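Local structure of integral membrane indolylacetylinositol arabinosyltransferase EmbB (Mycolicibacterium smegmatis MC2 155, 7BVC) at residues 257-262 / 352-357; 370-375 / 690-695. The protein probably transfers arabinosyl units, polymerising arabinose into the arabinan of cell-wall arabinogalactan. All coordinates share one frame; numbering follows the deposited sequence.

Overall arrangement
From the N terminus, the chain first reaches residues 257-262, in the loop between helix 231-244 and helix 264-279. Contact 1 closes when residues 352-357, at the end of helix 342-355, come back to this loop. The 89 residues between them are about half helix. Contact 2 then opens at residues 370-375, on the next helix, 367-381. It closes after another 314 residues, at residues 690-695 in the first turns of helix 690-712. The two contacts are therefore in series, and neither nests in nor crosses the other. The centres of contact 1 and contact 2 are about 18 Å apart. Leu356 packs on Met370 and Ala373, so the phosphopantetheine-binding loop and the pair of membrane helices are joined through neighbouring helices.

Contact 1 of 2, residues 257-262 / 352-357; sequences TRWRTV and SREVLP. With PNS (4'-phosphopantetheine), chain G.
Arg353 reaches past the indole of Trp259 and uses one edge of its guanidinium to grip two backbone carbonyls of the facing loop. NE binds Trp259 O at 3.1 Å, on a lone pair in the carbonyl plane. NH2 binds Thr261 O at 2.7 Å, with the donor tilted 26° from that carbonyl's plane. Trp259 O also accepts from Thr261 N, so two donors hold it. NH2 of Arg353 has a second partner, a salt bridge to Asp266. Further back along the side chain, Arg353 CB lies over the five-membered ring of Trp259, a CH-pi contact 4.0 Å from the centroid. The loop belongs to the GT-C membrane part of this emb-family enzyme and binds 4'-phosphopantetheine. There Thr257 N and OG1 both bond to PNS O26, and Trp259 CH2 is 3.6 Å from PNS S44. Glu354 comes to the indole edge near NE1, but the modelled distance is too short to trust. Extended from CG to NE, Arg258 brings NH2 to Glu354 OE1 at 3.3 Å, a salt bridge in which the donor reaches OE1 from above the carboxylate plane. Arg258 NH1 makes a salt bridge to an acidic side chain on the chain of another protein, and Pro357 CB lies over one Arg258 guanidinium face.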
ATOM      1  N   THR B 257     -32.898  40.367   9.599  1.00 62.62           N
ATOM      2  CA  THR B 257     -32.105  41.321  10.367  1.00 62.62           C
ATOM      3  C   THR B 257     -30.883  40.704  11.034  1.00 62.62           C
ATOM      4  O   THR B 257     -30.049  41.452  11.554  1.00 62.62           O
ATOM      5  CB  THR B 257     -32.974  41.994  11.428  1.00 62.62           C
ATOM      6  OG1 THR B 257     -33.231  41.073  12.495  1.00 62.62           O
ATOM      7  CG2 THR B 257     -34.290  42.457  10.826  1.00 62.62           C
ATOM      8  N   ARG B 258     -30.748  39.382  11.042  1.00 58.92           N
ATOM      9  CA  ARG B 258     -29.540  38.757  11.562  1.00 58.92           C
ATOM     10  C   ARG B 258     -28.486  38.540  10.486  1.00 58.92           C
ATOM     11  O   ARG B 258     -27.383  38.083  10.801  1.00 58.92           O
ATOM     12  CB  ARG B 258     -29.874  37.427  12.245  1.00 58.92           C
ATOM     13  CG  ARG B 258     -29.970  36.230  11.319  1.00 58.92           C
ATOM     14  CD  ARG B 258     -30.390  34.998  12.099  1.00 58.92           C
ATOM     15  NE  ARG B 258     -30.519  33.817  11.255  1.00 58.92           N
ATOM     16  CZ  ARG B 258     -30.987  32.649  11.682  1.00 58.92           C
ATOM     17  NH1 ARG B 258     -31.369  32.509  12.943  1.00 58.92           N
ATOM     18  NH2 ARG B 258     -31.073  31.621  10.849  1.00 58.92           N
ATOM     19  N   TRP B 259     -28.797  38.859   9.228  1.00 56.99           N
ATOM     20  CA  TRP B 259     -27.796  38.812   8.171  1.00 56.99           C
ATOM     21  C   TRP B 259     -26.977  40.095   8.118  1.00 56.99           C
ATOM     22  O   TRP B 259     -25.776  40.056   7.840  1.00 56.99           O
ATOM     23  CB  TRP B 259     -28.467  38.575   6.819  1.00 56.99           C
ATOM     24  CG  TRP B 259     -28.768  37.149   6.522  1.00 56.99           C
ATOM     25  CD1 TRP B 259     -29.070  36.169   7.418  1.00 56.99           C
ATOM     26  CD2 TRP B 259     -28.806  36.538   5.229  1.00 56.99           C
ATOM     27  NE1 TRP B 259     -29.292  34.982   6.763  1.00 56.99           N
ATOM     28  CE2 TRP B 259     -29.134  35.184   5.416  1.00 56.99           C
ATOM     29  CE3 TRP B 259     -28.591  37.007   3.930  1.00 56.99           C
ATOM     30  CZ2 TRP B 259     -29.254  34.293   4.355  1.00 56.99           C
ATOM     31  CZ3 TRP B 259     -28.711  36.122   2.879  1.00 56.99           C
ATOM     32  CH2 TRP B 259     -29.038  34.781   3.097  1.00 56.99           C
ATOM     33  N   ARG B 260     -27.614  41.237   8.379  1.00 63.24           N
ATOM     34  CA  ARG B 260     -26.981  42.545   8.214  1.00 63.24           C
ATOM     35  C   ARG B 260     -26.051  42.826   9.398  1.00 63.24           C
ATOM     36  O   ARG B 260     -26.327  43.639  10.282  1.00 63.24           O
ATOM     37  CB  ARG B 260     -28.038  43.626   8.058  1.00 63.24           C
ATOM     38  CG  ARG B 260     -29.214  43.481   9.003  1.00 63.24           C
ATOM     39  CD  ARG B 260     -30.326  44.449   8.649  1.00 63.24           C
ATOM     40  NE  ARG B 260     -30.954  44.110   7.376  1.00 63.24           N
ATOM     41  CZ  ARG B 260     -32.216  44.391   7.070  1.00 63.24           C
ATOM     42  NH1 ARG B 260     -32.988  45.017   7.948  1.00 63.24           N
ATOM     43  NH2 ARG B 260     -32.707  44.045   5.888  1.00 63.24           N
ATOM     44  N   THR B 261     -24.920  42.127   9.395  1.00 59.45           N
ATOM     45  CA  THR B 261     -23.879  42.345  10.385  1.00 59.45           C
ATOM     46  C   THR B 261     -22.530  42.065   9.741  1.00 59.45           C
ATOM     47  O   THR B 261     -22.406  41.194   8.876  1.00 59.45           O
ATOM     48  CB  THR B 261     -24.084  41.471  11.631  1.00 59.45           C
ATOM     49  OG1 THR B 261     -23.159  41.866  12.652  1.00 59.45           O
ATOM     50  CG2 THR B 261     -23.884  39.996  11.310  1.00 59.45           C
ATOM     51  N   VAL B 262     -21.523  42.829  10.153  1.00 54.91           N
ATOM     52  CA  VAL B 262     -20.171  42.701   9.629  1.00 54.91           C
ATOM     53  C   VAL B 262     -19.214  42.566  10.803  1.00 54.91           C
ATOM     54  O   VAL B 262     -19.274  43.355  11.752  1.00 54.91           O
ATOM     55  CB  VAL B 262     -19.778  43.901   8.746  1.00 54.91           C
ATOM     56  CG1 VAL B 262     -18.336  43.772   8.290  1.00 54.91           C
ATOM     57  CG2 VAL B 262     -20.707  44.004   7.551  1.00 54.91           C
ATOM     58  N   SER B 352     -21.957  31.196   8.197  1.00 41.43           N
ATOM     59  CA  SER B 352     -21.869  32.265   9.179  1.00 41.43           C
ATOM     60  C   SER B 352     -23.222  32.820   9.588  1.00 41.43           C
ATOM     61  O   SER B 352     -23.358  33.304  10.718  1.00 41.43           O
ATOM     62  CB  SER B 352     -20.998  33.403   8.642  1.00 41.43           C
ATOM     63  OG  SER B 352     -21.640  34.081   7.578  1.00 41.43           O
ATOM     64  N   ARG B 353     -24.235  32.771   8.720  1.00 45.46           N
ATOM     65  CA  ARG B 353     -25.492  33.434   9.033  1.00 45.46           C
ATOM     66  C   ARG B 353     -26.710  32.522   9.082  1.00 45.46           C
ATOM     67  O   ARG B 353     -27.825  33.026   9.257  1.00 45.46           O
ATOM     68  CB  ARG B 353     -25.745  34.569   8.032  1.00 45.46           C
ATOM     69  CG  ARG B 353     -24.999  35.839   8.384  1.00 45.46           C
ATOM     70  CD  ARG B 353     -24.572  36.605   7.150  1.00 45.46           C
ATOM     71  NE  ARG B 353     -23.726  37.741   7.496  1.00 45.46           N
ATOM     72  CZ  ARG B 353     -22.414  37.661   7.692  1.00 45.46           C
ATOM     73  NH1 ARG B 353     -21.797  36.494   7.571  1.00 45.46           N
ATOM     74  NH2 ARG B 353     -21.720  38.744   8.006  1.00 45.46           N
ATOM     75  N   GLU B 354     -26.551  31.214   8.936  1.00 46.96           N
ATOM     76  CA  GLU B 354     -27.691  30.315   9.063  1.00 46.96           C
ATOM     77  C   GLU B 354     -27.426  29.145   9.995  1.00 46.96           C
ATOM     78  O   GLU B 354     -28.340  28.706  10.694  1.00 46.96           O
ATOM     79  CB  GLU B 354     -28.103  29.787   7.680  1.00 46.96           C
ATOM     80  CG  GLU B 354     -28.597  30.856   6.722  1.00 46.96           C
ATOM     81  CD  GLU B 354     -29.907  31.475   7.167  1.00 46.96           C
ATOM     82  OE1 GLU B 354     -30.753  30.743   7.719  1.00 46.96           O
ATOM     83  OE2 GLU B 354     -30.089  32.692   6.966  1.00 46.96           O
ATOM     84  N   VAL B 355     -26.201  28.626  10.021  1.00 44.30           N
ATOM     85  CA  VAL B 355     -25.906  27.414  10.776  1.00 44.30           C
ATOM     86  C   VAL B 355     -25.445  27.732  12.192  1.00 44.30           C
ATOM     87  O   VAL B 355     -25.814  27.036  13.141  1.00 44.30           O
ATOM     88  CB  VAL B 355     -24.860  26.572  10.018  1.00 44.30           C
ATOM     89  CG1 VAL B 355     -24.478  25.343  10.820  1.00 44.30           C
ATOM     90  CG2 VAL B 355     -25.392  26.173   8.653  1.00 44.30           C
ATOM     91  N   LEU B 356     -24.651  28.783  12.369  1.00 43.91           N
ATOM     92  CA  LEU B 356     -24.148  29.121  13.694  1.00 43.91           C
ATOM     93  C   LEU B 356     -25.225  29.761  14.569  1.00 43.91           C
ATOM     94  O   LEU B 356     -25.331  29.406  15.748  1.00 43.91           O
ATOM     95  CB  LEU B 356     -22.925  30.035  13.595  1.00 43.91           C
ATOM     96  CG  LEU B 356     -21.656  29.416  13.008  1.00 43.91           C
ATOM     97  CD1 LEU B 356     -20.457  30.296  13.300  1.00 43.91           C
ATOM     98  CD2 LEU B 356     -21.436  28.015  13.541  1.00 43.91           C
ATOM     99  N   PRO B 357     -26.037  30.702  14.063  1.00 44.60           N
ATOM    100  CA  PRO B 357     -27.143  31.207  14.890  1.00 44.60           C
ATOM    101  C   PRO B 357     -28.201  30.165  15.198  1.00 44.60           C
ATOM    102  O   PRO B 357     -28.996  30.369  16.122  1.00 44.60           O
ATOM    103  CB  PRO B 357     -27.720  32.352  14.048  1.00 44.60           C
ATOM    104  CG  PRO B 357     -26.606  32.767  13.176  1.00 44.60           C
ATOM    105  CD  PRO B 357     -25.897  31.500  12.832  1.00 44.60           C
TER
HETATM  106  O23 PNS G1201     -37.824  40.024  11.888  1.00 66.14           O
HETATM  107  P24 PNS G1201     -36.849  39.589  10.823  1.00 66.14           P
HETATM  108  O25 PNS G1201     -36.872  40.578   9.687  1.00 66.14           O
HETATM  109  O26 PNS G1201     -35.467  39.518  11.416  1.00 66.14           O
HETATM  110  O27 PNS G1201     -37.272  38.095  10.278  1.00 66.14           O
HETATM  111  C28 PNS G1201     -38.613  37.713  10.365  1.00 66.14           C
HETATM  112  C29 PNS G1201     -39.025  37.054   9.052  1.00 66.14           C
HETATM  113  C30 PNS G1201     -38.609  35.587   9.061  1.00 66.14           C
HETATM  114  C31 PNS G1201     -40.543  37.155   8.923  1.00 66.14           C
HETATM  115  C32 PNS G1201     -38.327  37.777   7.899  1.00 66.14           C
HETATM  116  O33 PNS G1201     -36.962  37.862   8.180  1.00 66.14           O
HETATM  117  C34 PNS G1201     -38.473  37.025   6.578  1.00 66.14           C
HETATM  118  O35 PNS G1201     -39.515  36.957   6.020  1.00 66.14           O
HETATM  119  N36 PNS G1201     -37.308  36.404   5.985  1.00 66.14           N
HETATM  120  C37 PNS G1201     -37.442  35.696   4.730  1.00 66.14           C
HETATM  121  C38 PNS G1201     -36.161  35.849   3.920  1.00 66.14           C
HETATM  122  C39 PNS G1201     -35.173  34.692   3.970  1.00 66.14           C
HETATM  123  O40 PNS G1201     -35.298  33.848   4.789  1.00 66.14           O
HETATM  124  N41 PNS G1201     -34.079  34.627   3.020  1.00 66.14           N
HETATM  125  C42 PNS G1201     -33.920  35.661   2.016  1.00 66.14           C
HETATM  126  C43 PNS G1201     -33.189  35.075   0.814  1.00 66.14           C
HETATM  127  S44 PNS G1201     -32.024  33.812   1.397  1.00 66.14           S

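Contact 2 of 2, residues 370-375 / 690-695; sequences MWAAGL and PIPVAA
The helical segments 370-375 and 690-695 run in nearly the same direction. Their axes are inclined at 30° and approach to 8.5 Å. Two pairs of residues set the register. Ala372 and Pro692 come closest, with their CA atoms 4.5 Å apart. Leu375 and Ala695 follow one turn later, with their CA atoms at 5.8 Å. The facing residues are spaced by three on each helix, so they lie along one side of it.

The side chains that meet are small or apolar. The Pro692 ring presents CG to the methyl of Ala372, and CG lies 3.8 Å from Ala372 CB. One turn on, Leu375 CB meets Ala695 CB, also at 3.8 Å. In Leu375 the CD1 branch is anti to CA (chi2 174°). This carries CD1 back to the Pro692 carbonyl, beside O. Trp371 takes a smaller part. Its CB stands 4.5 Å from Pro692 CB, but the indole leads away from helix 690-712 and packs on Val265 and Val268 of helix 264-279.

Other helices pack against the same pair. Helix 586-599 touches Ala372 and Ile691 through Thr597, so it bridges both segments. Helix 527-545 adds Phe531, which lies against Ala694 and Ala695.

With an alanine on each helix at the interface, little side-chain bulk separates the backbones, and the side chains that meet are apolar. Both segments lie in predicted transmembrane helices, 363-382 and 686-708. Residues far apart in sequence thus become neighbours in the membrane. The arrangement is close packing of near-parallel transmembrane helices, as in the helical bundle of GT-C glycosyltransferases.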
ATOM      1  N   MET B 370     -16.675  31.920  15.992  1.00 45.79           N
ATOM      2  CA  MET B 370     -16.666  32.432  14.626  1.00 45.79           C
ATOM      3  C   MET B 370     -15.279  32.324  14.008  1.00 45.79           C
ATOM      4  O   MET B 370     -15.136  31.924  12.845  1.00 45.79           O
ATOM      5  CB  MET B 370     -17.149  33.882  14.605  1.00 45.79           C
ATOM      6  CG  MET B 370     -18.656  34.032  14.529  1.00 45.79           C
ATOM      7  SD  MET B 370     -19.307  33.721  12.876  1.00 45.79           S
ATOM      8  CE  MET B 370     -18.801  35.213  12.028  1.00 45.79           C
ATOM      9  N   TRP B 371     -14.243  32.681  14.772  1.00 42.21           N
ATOM     10  CA  TRP B 371     -12.883  32.553  14.264  1.00 42.21           C
ATOM     11  C   TRP B 371     -12.552  31.103  13.941  1.00 42.21           C
ATOM     12  O   TRP B 371     -11.938  30.815  12.908  1.00 42.21           O
ATOM     13  CB  TRP B 371     -11.885  33.117  15.275  1.00 42.21           C
ATOM     14  CG  TRP B 371     -11.725  34.598  15.189  1.00 42.21           C
ATOM     15  CD1 TRP B 371     -12.236  35.527  16.043  1.00 42.21           C
ATOM     16  CD2 TRP B 371     -11.006  35.326  14.189  1.00 42.21           C
ATOM     17  NE1 TRP B 371     -11.880  36.789  15.639  1.00 42.21           N
ATOM     18  CE2 TRP B 371     -11.123  36.692  14.502  1.00 42.21           C
ATOM     19  CE3 TRP B 371     -10.274  34.954  13.058  1.00 42.21           C
ATOM     20  CZ2 TRP B 371     -10.537  37.686  13.726  1.00 42.21           C
ATOM     21  CZ3 TRP B 371      -9.693  35.942  12.290  1.00 42.21           C
ATOM     22  CH2 TRP B 371      -9.827  37.292  12.628  1.00 42.21           C
ATOM     23  N   ALA B 372     -12.960  30.175  14.808  1.00 40.16           N
ATOM     24  CA  ALA B 372     -12.693  28.762  14.571  1.00 40.16           C
ATOM     25  C   ALA B 372     -13.398  28.277  13.315  1.00 40.16           C
ATOM     26  O   ALA B 372     -12.800  27.586  12.482  1.00 40.16           O
ATOM     27  CB  ALA B 372     -13.124  27.937  15.782  1.00 40.16           C
ATOM     28  N   ALA B 373     -14.676  28.627  13.159  1.00 41.17           N
ATOM     29  CA  ALA B 373     -15.418  28.222  11.971  1.00 41.17           C
ATOM     30  C   ALA B 373     -14.753  28.749  10.705  1.00 41.17           C
ATOM     31  O   ALA B 373     -14.524  27.996   9.750  1.00 41.17           O
ATOM     32  CB  ALA B 373     -16.863  28.707  12.064  1.00 41.17           C
ATOM     33  N   GLY B 374     -14.421  30.042  10.688  1.00 40.29           N
ATOM     34  CA  GLY B 374     -13.798  30.617   9.506  1.00 40.29           C
ATOM     35  C   GLY B 374     -12.463  29.980   9.177  1.00 40.29           C
ATOM     36  O   GLY B 374     -12.192  29.626   8.025  1.00 40.29           O
ATOM     37  N   LEU B 375     -11.609  29.812  10.190  1.00 38.86           N
ATOM     38  CA  LEU B 375     -10.271  29.285   9.944  1.00 38.86           C
ATOM     39  C   LEU B 375     -10.315  27.820   9.528  1.00 38.86           C
ATOM     40  O   LEU B 375      -9.534  27.396   8.669  1.00 38.86           O
ATOM     41  CB  LEU B 375      -9.401  29.473  11.184  1.00 38.86           C
ATOM     42  CG  LEU B 375      -9.018  30.923  11.477  1.00 38.86           C
ATOM     43  CD1 LEU B 375      -8.275  31.030  12.795  1.00 38.86           C
ATOM     44  CD2 LEU B 375      -8.188  31.500  10.346  1.00 38.86           C
ATOM     45  N   PRO B 690      -8.137  27.034  21.938  1.00 50.15           N
ATOM     46  CA  PRO B 690      -6.912  26.489  21.333  1.00 50.15           C
ATOM     47  C   PRO B 690      -7.095  26.098  19.873  1.00 50.15           C
ATOM     48  O   PRO B 690      -6.132  26.095  19.098  1.00 50.15           O
ATOM     49  CB  PRO B 690      -6.614  25.267  22.207  1.00 50.15           C
ATOM     50  CG  PRO B 690      -7.950  24.817  22.673  1.00 50.15           C
ATOM     51  CD  PRO B 690      -8.817  26.046  22.793  1.00 50.15           C
ATOM     52  N   ILE B 691      -8.325  25.768  19.491  1.00 47.82           N
ATOM     53  CA  ILE B 691      -8.641  25.330  18.133  1.00 47.82           C
ATOM     54  C   ILE B 691      -8.468  26.472  17.133  1.00 47.82           C
ATOM     55  O   ILE B 691      -7.898  26.245  16.053  1.00 47.82           O
ATOM     56  CB  ILE B 691     -10.059  24.739  18.060  1.00 47.82           C
ATOM     57  CG1 ILE B 691     -10.203  23.580  19.047  1.00 47.82           C
ATOM     58  CG2 ILE B 691     -10.372  24.274  16.649  1.00 47.82           C
ATOM     59  CD1 ILE B 691     -11.526  22.859  18.950  1.00 47.82           C
ATOM     60  N   PRO B 692      -8.949  27.695  17.409  1.00 44.84           N
ATOM     61  CA  PRO B 692      -8.654  28.796  16.474  1.00 44.84           C
ATOM     62  C   PRO B 692      -7.169  29.005  16.246  1.00 44.84           C
ATOM     63  O   PRO B 692      -6.755  29.261  15.111  1.00 44.84           O
ATOM     64  CB  PRO B 692      -9.303  30.009  17.151  1.00 44.84           C
ATOM     65  CG  PRO B 692     -10.395  29.443  17.946  1.00 44.84           C
ATOM     66  CD  PRO B 692      -9.890  28.132  18.457  1.00 44.84           C
ATOM     67  N   VAL B 693      -6.351  28.890  17.291  1.00 44.66           N
ATOM     68  CA  VAL B 693      -4.913  29.086  17.136  1.00 44.66           C
ATOM     69  C   VAL B 693      -4.307  27.954  16.317  1.00 44.66           C
ATOM     70  O   VAL B 693      -3.504  28.184  15.402  1.00 44.66           O
ATOM     71  CB  VAL B 693      -4.239  29.211  18.514  1.00 44.66           C
ATOM     72  CG1 VAL B 693      -2.757  29.491  18.355  1.00 44.66           C
ATOM     73  CG2 VAL B 693      -4.908  30.299  19.334  1.00 44.66           C
ATOM     74  N   ALA B 694      -4.682  26.712  16.632  1.00 45.78           N
ATOM     75  CA  ALA B 694      -4.154  25.567  15.899  1.00 45.78           C
ATOM     76  C   ALA B 694      -4.584  25.563  14.439  1.00 45.78           C
ATOM     77  O   ALA B 694      -3.894  24.964  13.609  1.00 45.78           O
ATOM     78  CB  ALA B 694      -4.586  24.265  16.572  1.00 45.78           C
ATOM     79  N   ALA B 695      -5.700  26.208  14.106  1.00 46.25           N
ATOM     80  CA  ALA B 695      -6.116  26.304  12.710  1.00 46.25           C
ATOM     81  C   ALA B 695      -5.465  27.482  11.992  1.00 46.25           C
ATOM     82  O   ALA B 695      -5.070  27.358  10.824  1.00 46.25           O
ATOM     83  CB  ALA B 695      -7.640  26.417  12.622  1.00 46.25           C
TER